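PDB 3VA7: KLLA0E08119p from Kluyveromyces lactis, which probably catalyses the ATP-driven, biotin-dependent carboxylation of urea with hydrogencarbonate to urea-1-carboxylate, this chain being the urea carboxylase part of a longer bifunctional enzyme. Local coordinates for residues I501-S506 with V992-P997; G611-Y616 with T1052-L1057. All coordinates share one frame; numbering follows the deposited sequence.

Interaction 1 of 2, residues I501-S506 with V992-P997; sequences IGVPPS and VFLGSP
Ile501 and Gly502 offer consecutive backbone carbonyls that accept from the consecutive amides of Gly995 and Leu994, taken in the opposite order along the chain. The firmer bond runs from Gly995 N to Ile501 O at 2.9 Å; Gly995 N approaches at a C=O...N angle of 156°, tilted 22° from the carbonyl plane, although the angle at the hydrogen is a bent 140°. Leu994 N reaches Gly502 O at 3.0 Å, but this bond is more strongly bent at the hydrogen and is weak. The same Gly502 O also receives a CA-H...O contact from Phe993 CA, at 3.5 Å.

Leu994 and Gly995 are the two central residues of a type I' beta turn, Phe993 to Ser996, closed by the backbone bond Ser996 N to Phe993 O at 2.9 Å; their N-H groups give the bonds to Gly502 O and Ile501 O. Gly502 fits against the turn without a side chain: a CB there would lie 3.7 Å from Phe993 CA and would also press on the carbonyl of Ile501.

Packing flanks these bonds. Ile501 places CG2 anti to its own amide nitrogen, and this branch, not the CG1 arm, lies 4.0 Å from Gly995 CA. Leu994 starts out away from 501-506, yet its CD2 methyl swings back to meet Val503 CG2 at 4.3 Å. The two backbone bonds tie a loop of the carboxyltransferase A/B region to a turn of the C/D region. That turn borders the active site: the Phe993 side chain is about 5 Å from the bound biotin group, and Val992 lines the urea pocket.

Segment 992-997 lies in the connection between antiparallel strands 984-989 and 997-1001, where Asn1036 bonds to Leu994 O and Ser996 OG. Ile501 packs on Leu989 of strand 984-989 and on Trp1068, while 501-506 lies in the loop between strand 488-490 and helix 511-520.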
loop_
_atom_site.group_PDB
_atom_site.type_symbol
_atom_site.label_atom_id
_atom_site.label_comp_id
_atom_site.label_asym_id
_atom_site.label_seq_id
_atom_site.Cartn_x
_atom_site.Cartn_y
_atom_site.Cartn_z
ATOM N N ILE A 501 -7.911 11.442 11.110
ATOM C CA ILE A 501 -8.373 10.340 10.316
ATOM C C ILE A 501 -7.807 9.007 10.830
ATOM O O ILE A 501 -8.342 7.917 10.555
ATOM C CB ILE A 501 -7.910 10.510 8.829
ATOM C CG1 ILE A 501 -8.083 11.952 8.353
ATOM C CG2 ILE A 501 -8.596 9.531 7.925
ATOM C CD1 ILE A 501 -9.497 12.448 8.345
ATOM N N GLY A 502 -6.678 9.063 11.512
ATOM C CA GLY A 502 -6.096 7.805 11.961
ATOM C C GLY A 502 -5.105 7.307 10.949
ATOM O O GLY A 502 -4.926 6.116 10.797
ATOM N N VAL A 503 -4.453 8.242 10.271
ATOM C CA VAL A 503 -3.303 7.925 9.430
ATOM C C VAL A 503 -2.129 8.303 10.320
ATOM O O VAL A 503 -2.026 9.441 10.684
ATOM C CB VAL A 503 -3.262 8.771 8.117
ATOM C CG1 VAL A 503 -1.977 8.571 7.365
ATOM C CG2 VAL A 503 -4.425 8.424 7.221
ATOM N N PRO A 504 -1.295 7.335 10.733
ATOM C CA PRO A 504 -0.224 7.703 11.612
ATOM C C PRO A 504 0.884 8.348 10.817
ATOM O O PRO A 504 0.874 8.284 9.564
ATOM C CB PRO A 504 0.203 6.367 12.230
ATOM C CG PRO A 504 -0.077 5.372 11.212
ATOM C CD PRO A 504 -1.373 5.873 10.570
ATOM N N PRO A 505 1.800 9.043 11.522
ATOM C CA PRO A 505 2.889 9.685 10.823
ATOM C C PRO A 505 3.864 8.667 10.240
ATOM O O PRO A 505 4.494 8.945 9.229
ATOM C CB PRO A 505 3.588 10.502 11.931
ATOM C CG PRO A 505 3.187 9.864 13.164
ATOM C CD PRO A 505 1.809 9.396 12.951
ATOM N N SER A 506 4.004 7.527 10.892
ATOM C CA SER A 506 5.056 6.598 10.495
ATOM C C SER A 506 6.405 7.309 10.624
ATOM O O SER A 506 6.618 7.949 11.588
ATOM C CB SER A 506 4.796 6.038 9.075
ATOM O OG SER A 506 3.726 5.121 9.155
ATOM N N VAL A 992 -9.903 1.680 14.560
ATOM C CA VAL A 992 -8.550 2.190 14.790
ATOM C C VAL A 992 -7.900 2.041 13.405
ATOM O O VAL A 992 -8.126 1.034 12.706
ATOM C CB VAL A 992 -8.010 1.346 15.949
ATOM C CG1 VAL A 992 -7.360 0.050 15.538
ATOM C CG2 VAL A 992 -7.346 2.106 16.995
ATOM N N PHE A 993 -7.243 3.106 12.942
ATOM C CA PHE A 993 -6.486 3.159 11.653
ATOM C C PHE A 993 -7.312 3.419 10.458
ATOM O O PHE A 993 -8.439 2.984 10.363
ATOM C CB PHE A 993 -5.610 1.903 11.375
ATOM C CG PHE A 993 -4.645 1.602 12.493
ATOM C CD1 PHE A 993 -4.952 0.646 13.449
ATOM C CD2 PHE A 993 -3.447 2.353 12.629
ATOM C CE1 PHE A 993 -4.084 0.416 14.515
ATOM C CE2 PHE A 993 -2.578 2.136 13.681
ATOM C CZ PHE A 993 -2.884 1.161 14.632
ATOM N N LEU A 994 -6.655 4.051 9.502
ATOM C CA LEU A 994 -7.171 4.390 8.190
ATOM C C LEU A 994 -8.686 4.653 8.142
ATOM O O LEU A 994 -9.442 3.953 7.500
ATOM C CB LEU A 994 -6.688 3.368 7.183
ATOM C CG LEU A 994 -5.202 2.967 7.357
ATOM C CD1 LEU A 994 -4.873 1.826 6.374
ATOM C CD2 LEU A 994 -4.194 4.081 7.211
ATOM N N GLY A 995 -9.118 5.678 8.855
ATOM C CA GLY A 995 -10.510 6.105 8.789
ATOM C C GLY A 995 -11.565 5.134 9.321
ATOM O O GLY A 995 -12.789 5.309 9.049
ATOM N N SER A 996 -11.086 4.131 10.064
ATOM C CA SER A 996 -11.922 3.241 10.811
ATOM C C SER A 996 -12.838 4.030 11.715
ATOM O O SER A 996 -12.347 4.764 12.577
ATOM C CB SER A 996 -11.079 2.350 11.699
ATOM O OG SER A 996 -10.420 1.370 10.932
ATOM N N PRO A 997 -14.164 3.815 11.597
ATOM C CA PRO A 997 -15.130 4.652 12.325
ATOM C C PRO A 997 -15.368 4.214 13.734
ATOM O O PRO A 997 -15.161 3.053 14.035
ATOM C CB PRO A 997 -16.424 4.470 11.538
ATOM C CG PRO A 997 -16.272 3.064 10.989
ATOM C CD PRO A 997 -14.810 2.853 10.695
#

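Interaction 2 of 2, residues G611-Y616 with T1052-L1057; sequences GNMGGY and TAWDKL
Lys1056 reaches across to the backbone of Asn612, its NZ giving a hydrogen bond to Asn612 O at 3.0 Å. The ammonium approaches with a C=O...N angle of 142°, tilted 29° from the carbonyl plane. The lysine chain is extended through CD and then bends at chi3 (94°), which turns NZ to the carbonyl while CD passes Gly611 O at 3.7 Å. Met613 runs alongside in the reverse direction, its CG 3.9 Å from Lys1056 CD. With an alanine here instead of the lysine, Asn612 O is likely to lose its charged donor and Met613 CG the methylene packing.

Beyond the lysine, Met613 SD makes a Met-aromatic contact with Trp1054, 4.0 Å from CZ2 and oblique to the indole. A water links the same ring to the opposing loop: it donates to Gly611 O at 2.7 Å and accepts weakly from Trp1054 NE1. Asn612, whose carbonyl takes the lysine, and Met613 form a G1 beta bulge opposite Phe608.

Within 1052-1057 an ST turn fixes the main chain at Trp1054: Thr1052 OG1 accepts from Trp1054 N at 3.0 Å. Asn1036 supports this turn, its backbone O meeting Thr1052 OG1 and its OD1 meeting Ala1053 N. Tyr601 touches both Met613 and Trp1054, and its hydroxyl hydrogen-bonds to Lys1056 O.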
loop_
_atom_site.group_PDB
_atom_site.type_symbol
_atom_site.label_atom_id
_atom_site.label_comp_id
_atom_site.label_asym_id
_atom_site.label_seq_id
_atom_site.Cartn_x
_atom_site.Cartn_y
_atom_site.Cartn_z
ATOM N N GLY A 611 -0.687 -0.689 6.391
ATOM C CA GLY A 611 -1.584 -0.153 5.367
ATOM C C GLY A 611 -1.057 -0.287 3.926
ATOM O O GLY A 611 -1.646 0.269 2.988
ATOM N N ASN A 612 0.035 -1.030 3.736
ATOM C CA ASN A 612 0.674 -1.176 2.417
ATOM C C ASN A 612 0.825 0.155 1.726
ATOM O O ASN A 612 0.545 0.286 0.542
ATOM C CB ASN A 612 -0.040 -2.203 1.538
ATOM C CG ASN A 612 0.006 -3.604 2.153
ATOM O OD1 ASN A 612 1.021 -4.288 2.070
ATOM N ND2 ASN A 612 -1.079 -4.018 2.804
ATOM N N MET A 613 1.298 1.133 2.489
ATOM C CA MET A 613 1.309 2.509 2.095
ATOM C C MET A 613 2.729 3.086 2.123
ATOM O O MET A 613 3.425 2.976 3.122
ATOM C CB MET A 613 0.501 3.301 3.122
ATOM C CG MET A 613 -0.922 3.451 2.822
ATOM S SD MET A 613 -1.861 3.851 4.312
ATOM C CE MET A 613 -1.340 5.567 4.662
ATOM N N GLY A 614 3.137 3.760 1.062
ATOM C CA GLY A 614 4.351 4.551 1.142
ATOM C C GLY A 614 5.561 3.666 1.048
ATOM O O GLY A 614 5.448 2.483 0.740
ATOM N N GLY A 615 6.728 4.255 1.288
ATOM C CA GLY A 615 8.010 3.525 1.228
ATOM C C GLY A 615 8.296 2.852 -0.097
ATOM O O GLY A 615 7.919 3.344 -1.152
ATOM N N TYR A 616 9.021 1.747 -0.034
ATOM C CA TYR A 616 9.219 0.871 -1.181
ATOM C C TYR A 616 7.990 -0.045 -1.341
ATOM O O TYR A 616 7.835 -1.105 -0.706
ATOM C CB TYR A 616 10.513 0.068 -1.080
ATOM C CG TYR A 616 10.775 -0.678 -2.352
ATOM C CD1 TYR A 616 11.301 -0.022 -3.487
ATOM C CD2 TYR A 616 10.447 -2.033 -2.455
ATOM C CE1 TYR A 616 11.502 -0.716 -4.671
ATOM C CE2 TYR A 616 10.640 -2.731 -3.624
ATOM C CZ TYR A 616 11.169 -2.078 -4.729
ATOM O OH TYR A 616 11.345 -2.816 -5.888
ATOM N N THR A 1052 -13.680 -2.909 3.792
ATOM C CA THR A 1052 -12.945 -1.781 4.341
ATOM C C THR A 1052 -13.519 -0.477 3.875
ATOM O O THR A 1052 -13.865 -0.324 2.709
ATOM C CB THR A 1052 -11.437 -1.810 3.933
ATOM O OG1 THR A 1052 -10.766 -0.721 4.589
ATOM C CG2 THR A 1052 -11.273 -1.725 2.445
ATOM N N ALA A 1053 -13.623 0.457 4.792
ATOM C CA ALA A 1053 -14.056 1.768 4.431
ATOM C C ALA A 1053 -12.789 2.652 4.232
ATOM O O ALA A 1053 -12.797 3.868 4.541
ATOM C CB ALA A 1053 -14.953 2.293 5.520
ATOM N N TRP A 1054 -11.706 2.040 3.746
ATOM C CA TRP A 1054 -10.531 2.791 3.302
ATOM C C TRP A 1054 -10.114 2.355 1.920
ATOM O O TRP A 1054 -9.837 1.188 1.711
ATOM C CB TRP A 1054 -9.384 2.540 4.247
ATOM C CG TRP A 1054 -8.041 3.047 3.795
ATOM C CD1 TRP A 1054 -7.066 2.353 3.088
ATOM C CD2 TRP A 1054 -7.481 4.350 4.081
ATOM N NE1 TRP A 1054 -5.944 3.155 2.933
ATOM C CE2 TRP A 1054 -6.180 4.381 3.511
ATOM C CE3 TRP A 1054 -7.969 5.502 4.749
ATOM C CZ2 TRP A 1054 -5.367 5.520 3.570
ATOM C CZ3 TRP A 1054 -7.137 6.622 4.835
ATOM C CH2 TRP A 1054 -5.844 6.620 4.243
ATOM N N ASP A 1055 -10.032 3.279 0.988
ATOM C CA ASP A 1055 -9.794 2.964 -0.413
ATOM C C ASP A 1055 -8.429 3.601 -0.722
ATOM O O ASP A 1055 -8.320 4.740 -1.235
ATOM C CB ASP A 1055 -10.977 3.537 -1.221
ATOM C CG ASP A 1055 -10.792 3.491 -2.741
ATOM O OD1 ASP A 1055 -9.746 2.982 -3.241
ATOM O OD2 ASP A 1055 -11.707 4.008 -3.455
ATOM N N LYS A 1056 -7.365 2.886 -0.369
ATOM C CA LYS A 1056 -5.989 3.441 -0.470
ATOM C C LYS A 1056 -5.715 4.243 -1.761
ATOM O O LYS A 1056 -5.119 5.304 -1.753
ATOM C CB LYS A 1056 -4.967 2.308 -0.370
ATOM C CG LYS A 1056 -3.566 2.807 -0.402
ATOM C CD LYS A 1056 -2.632 1.662 -0.256
ATOM C CE LYS A 1056 -2.185 1.148 -1.601
ATOM N NZ LYS A 1056 -1.669 -0.220 -1.420
ATOM N N LEU A 1057 -6.128 3.700 -2.886
ATOM C CA LEU A 1057 -5.853 4.346 -4.150
ATOM C C LEU A 1057 -7.087 5.107 -4.675
ATOM O O LEU A 1057 -7.100 5.537 -5.851
ATOM C CB LEU A 1057 -5.447 3.277 -5.150
ATOM C CG LEU A 1057 -4.289 2.359 -4.746
ATOM C CD1 LEU A 1057 -3.998 1.285 -5.868
ATOM C CD2 LEU A 1057 -3.102 3.192 -4.488
HETATM O O HOH W 1 -4.333 0.805 2.909
#

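Overall arrangement
Both contacts join the carboxyltransferase A/B region to the C/D region, and their centres lie 11 Å apart. In interaction 1 all six touching residues are buried and the bonds are purely main chain to main chain, beside the biotin and urea pockets. Interaction 2 is mainly buried, with an exposed margin at Asn612 and Lys1056 partly exposed; there a charged side chain and a water do the polar work, and the side chain of Trp1054 is about 14 Å from the bound urea. They meet through Leu994, which packs on the Trp1054 indole and, by CD2, on Met613 SD (3.7 Å), while Val503 CG2 also touches the indole. Asn1036 is bonded to both 992-997 and 1052-1057.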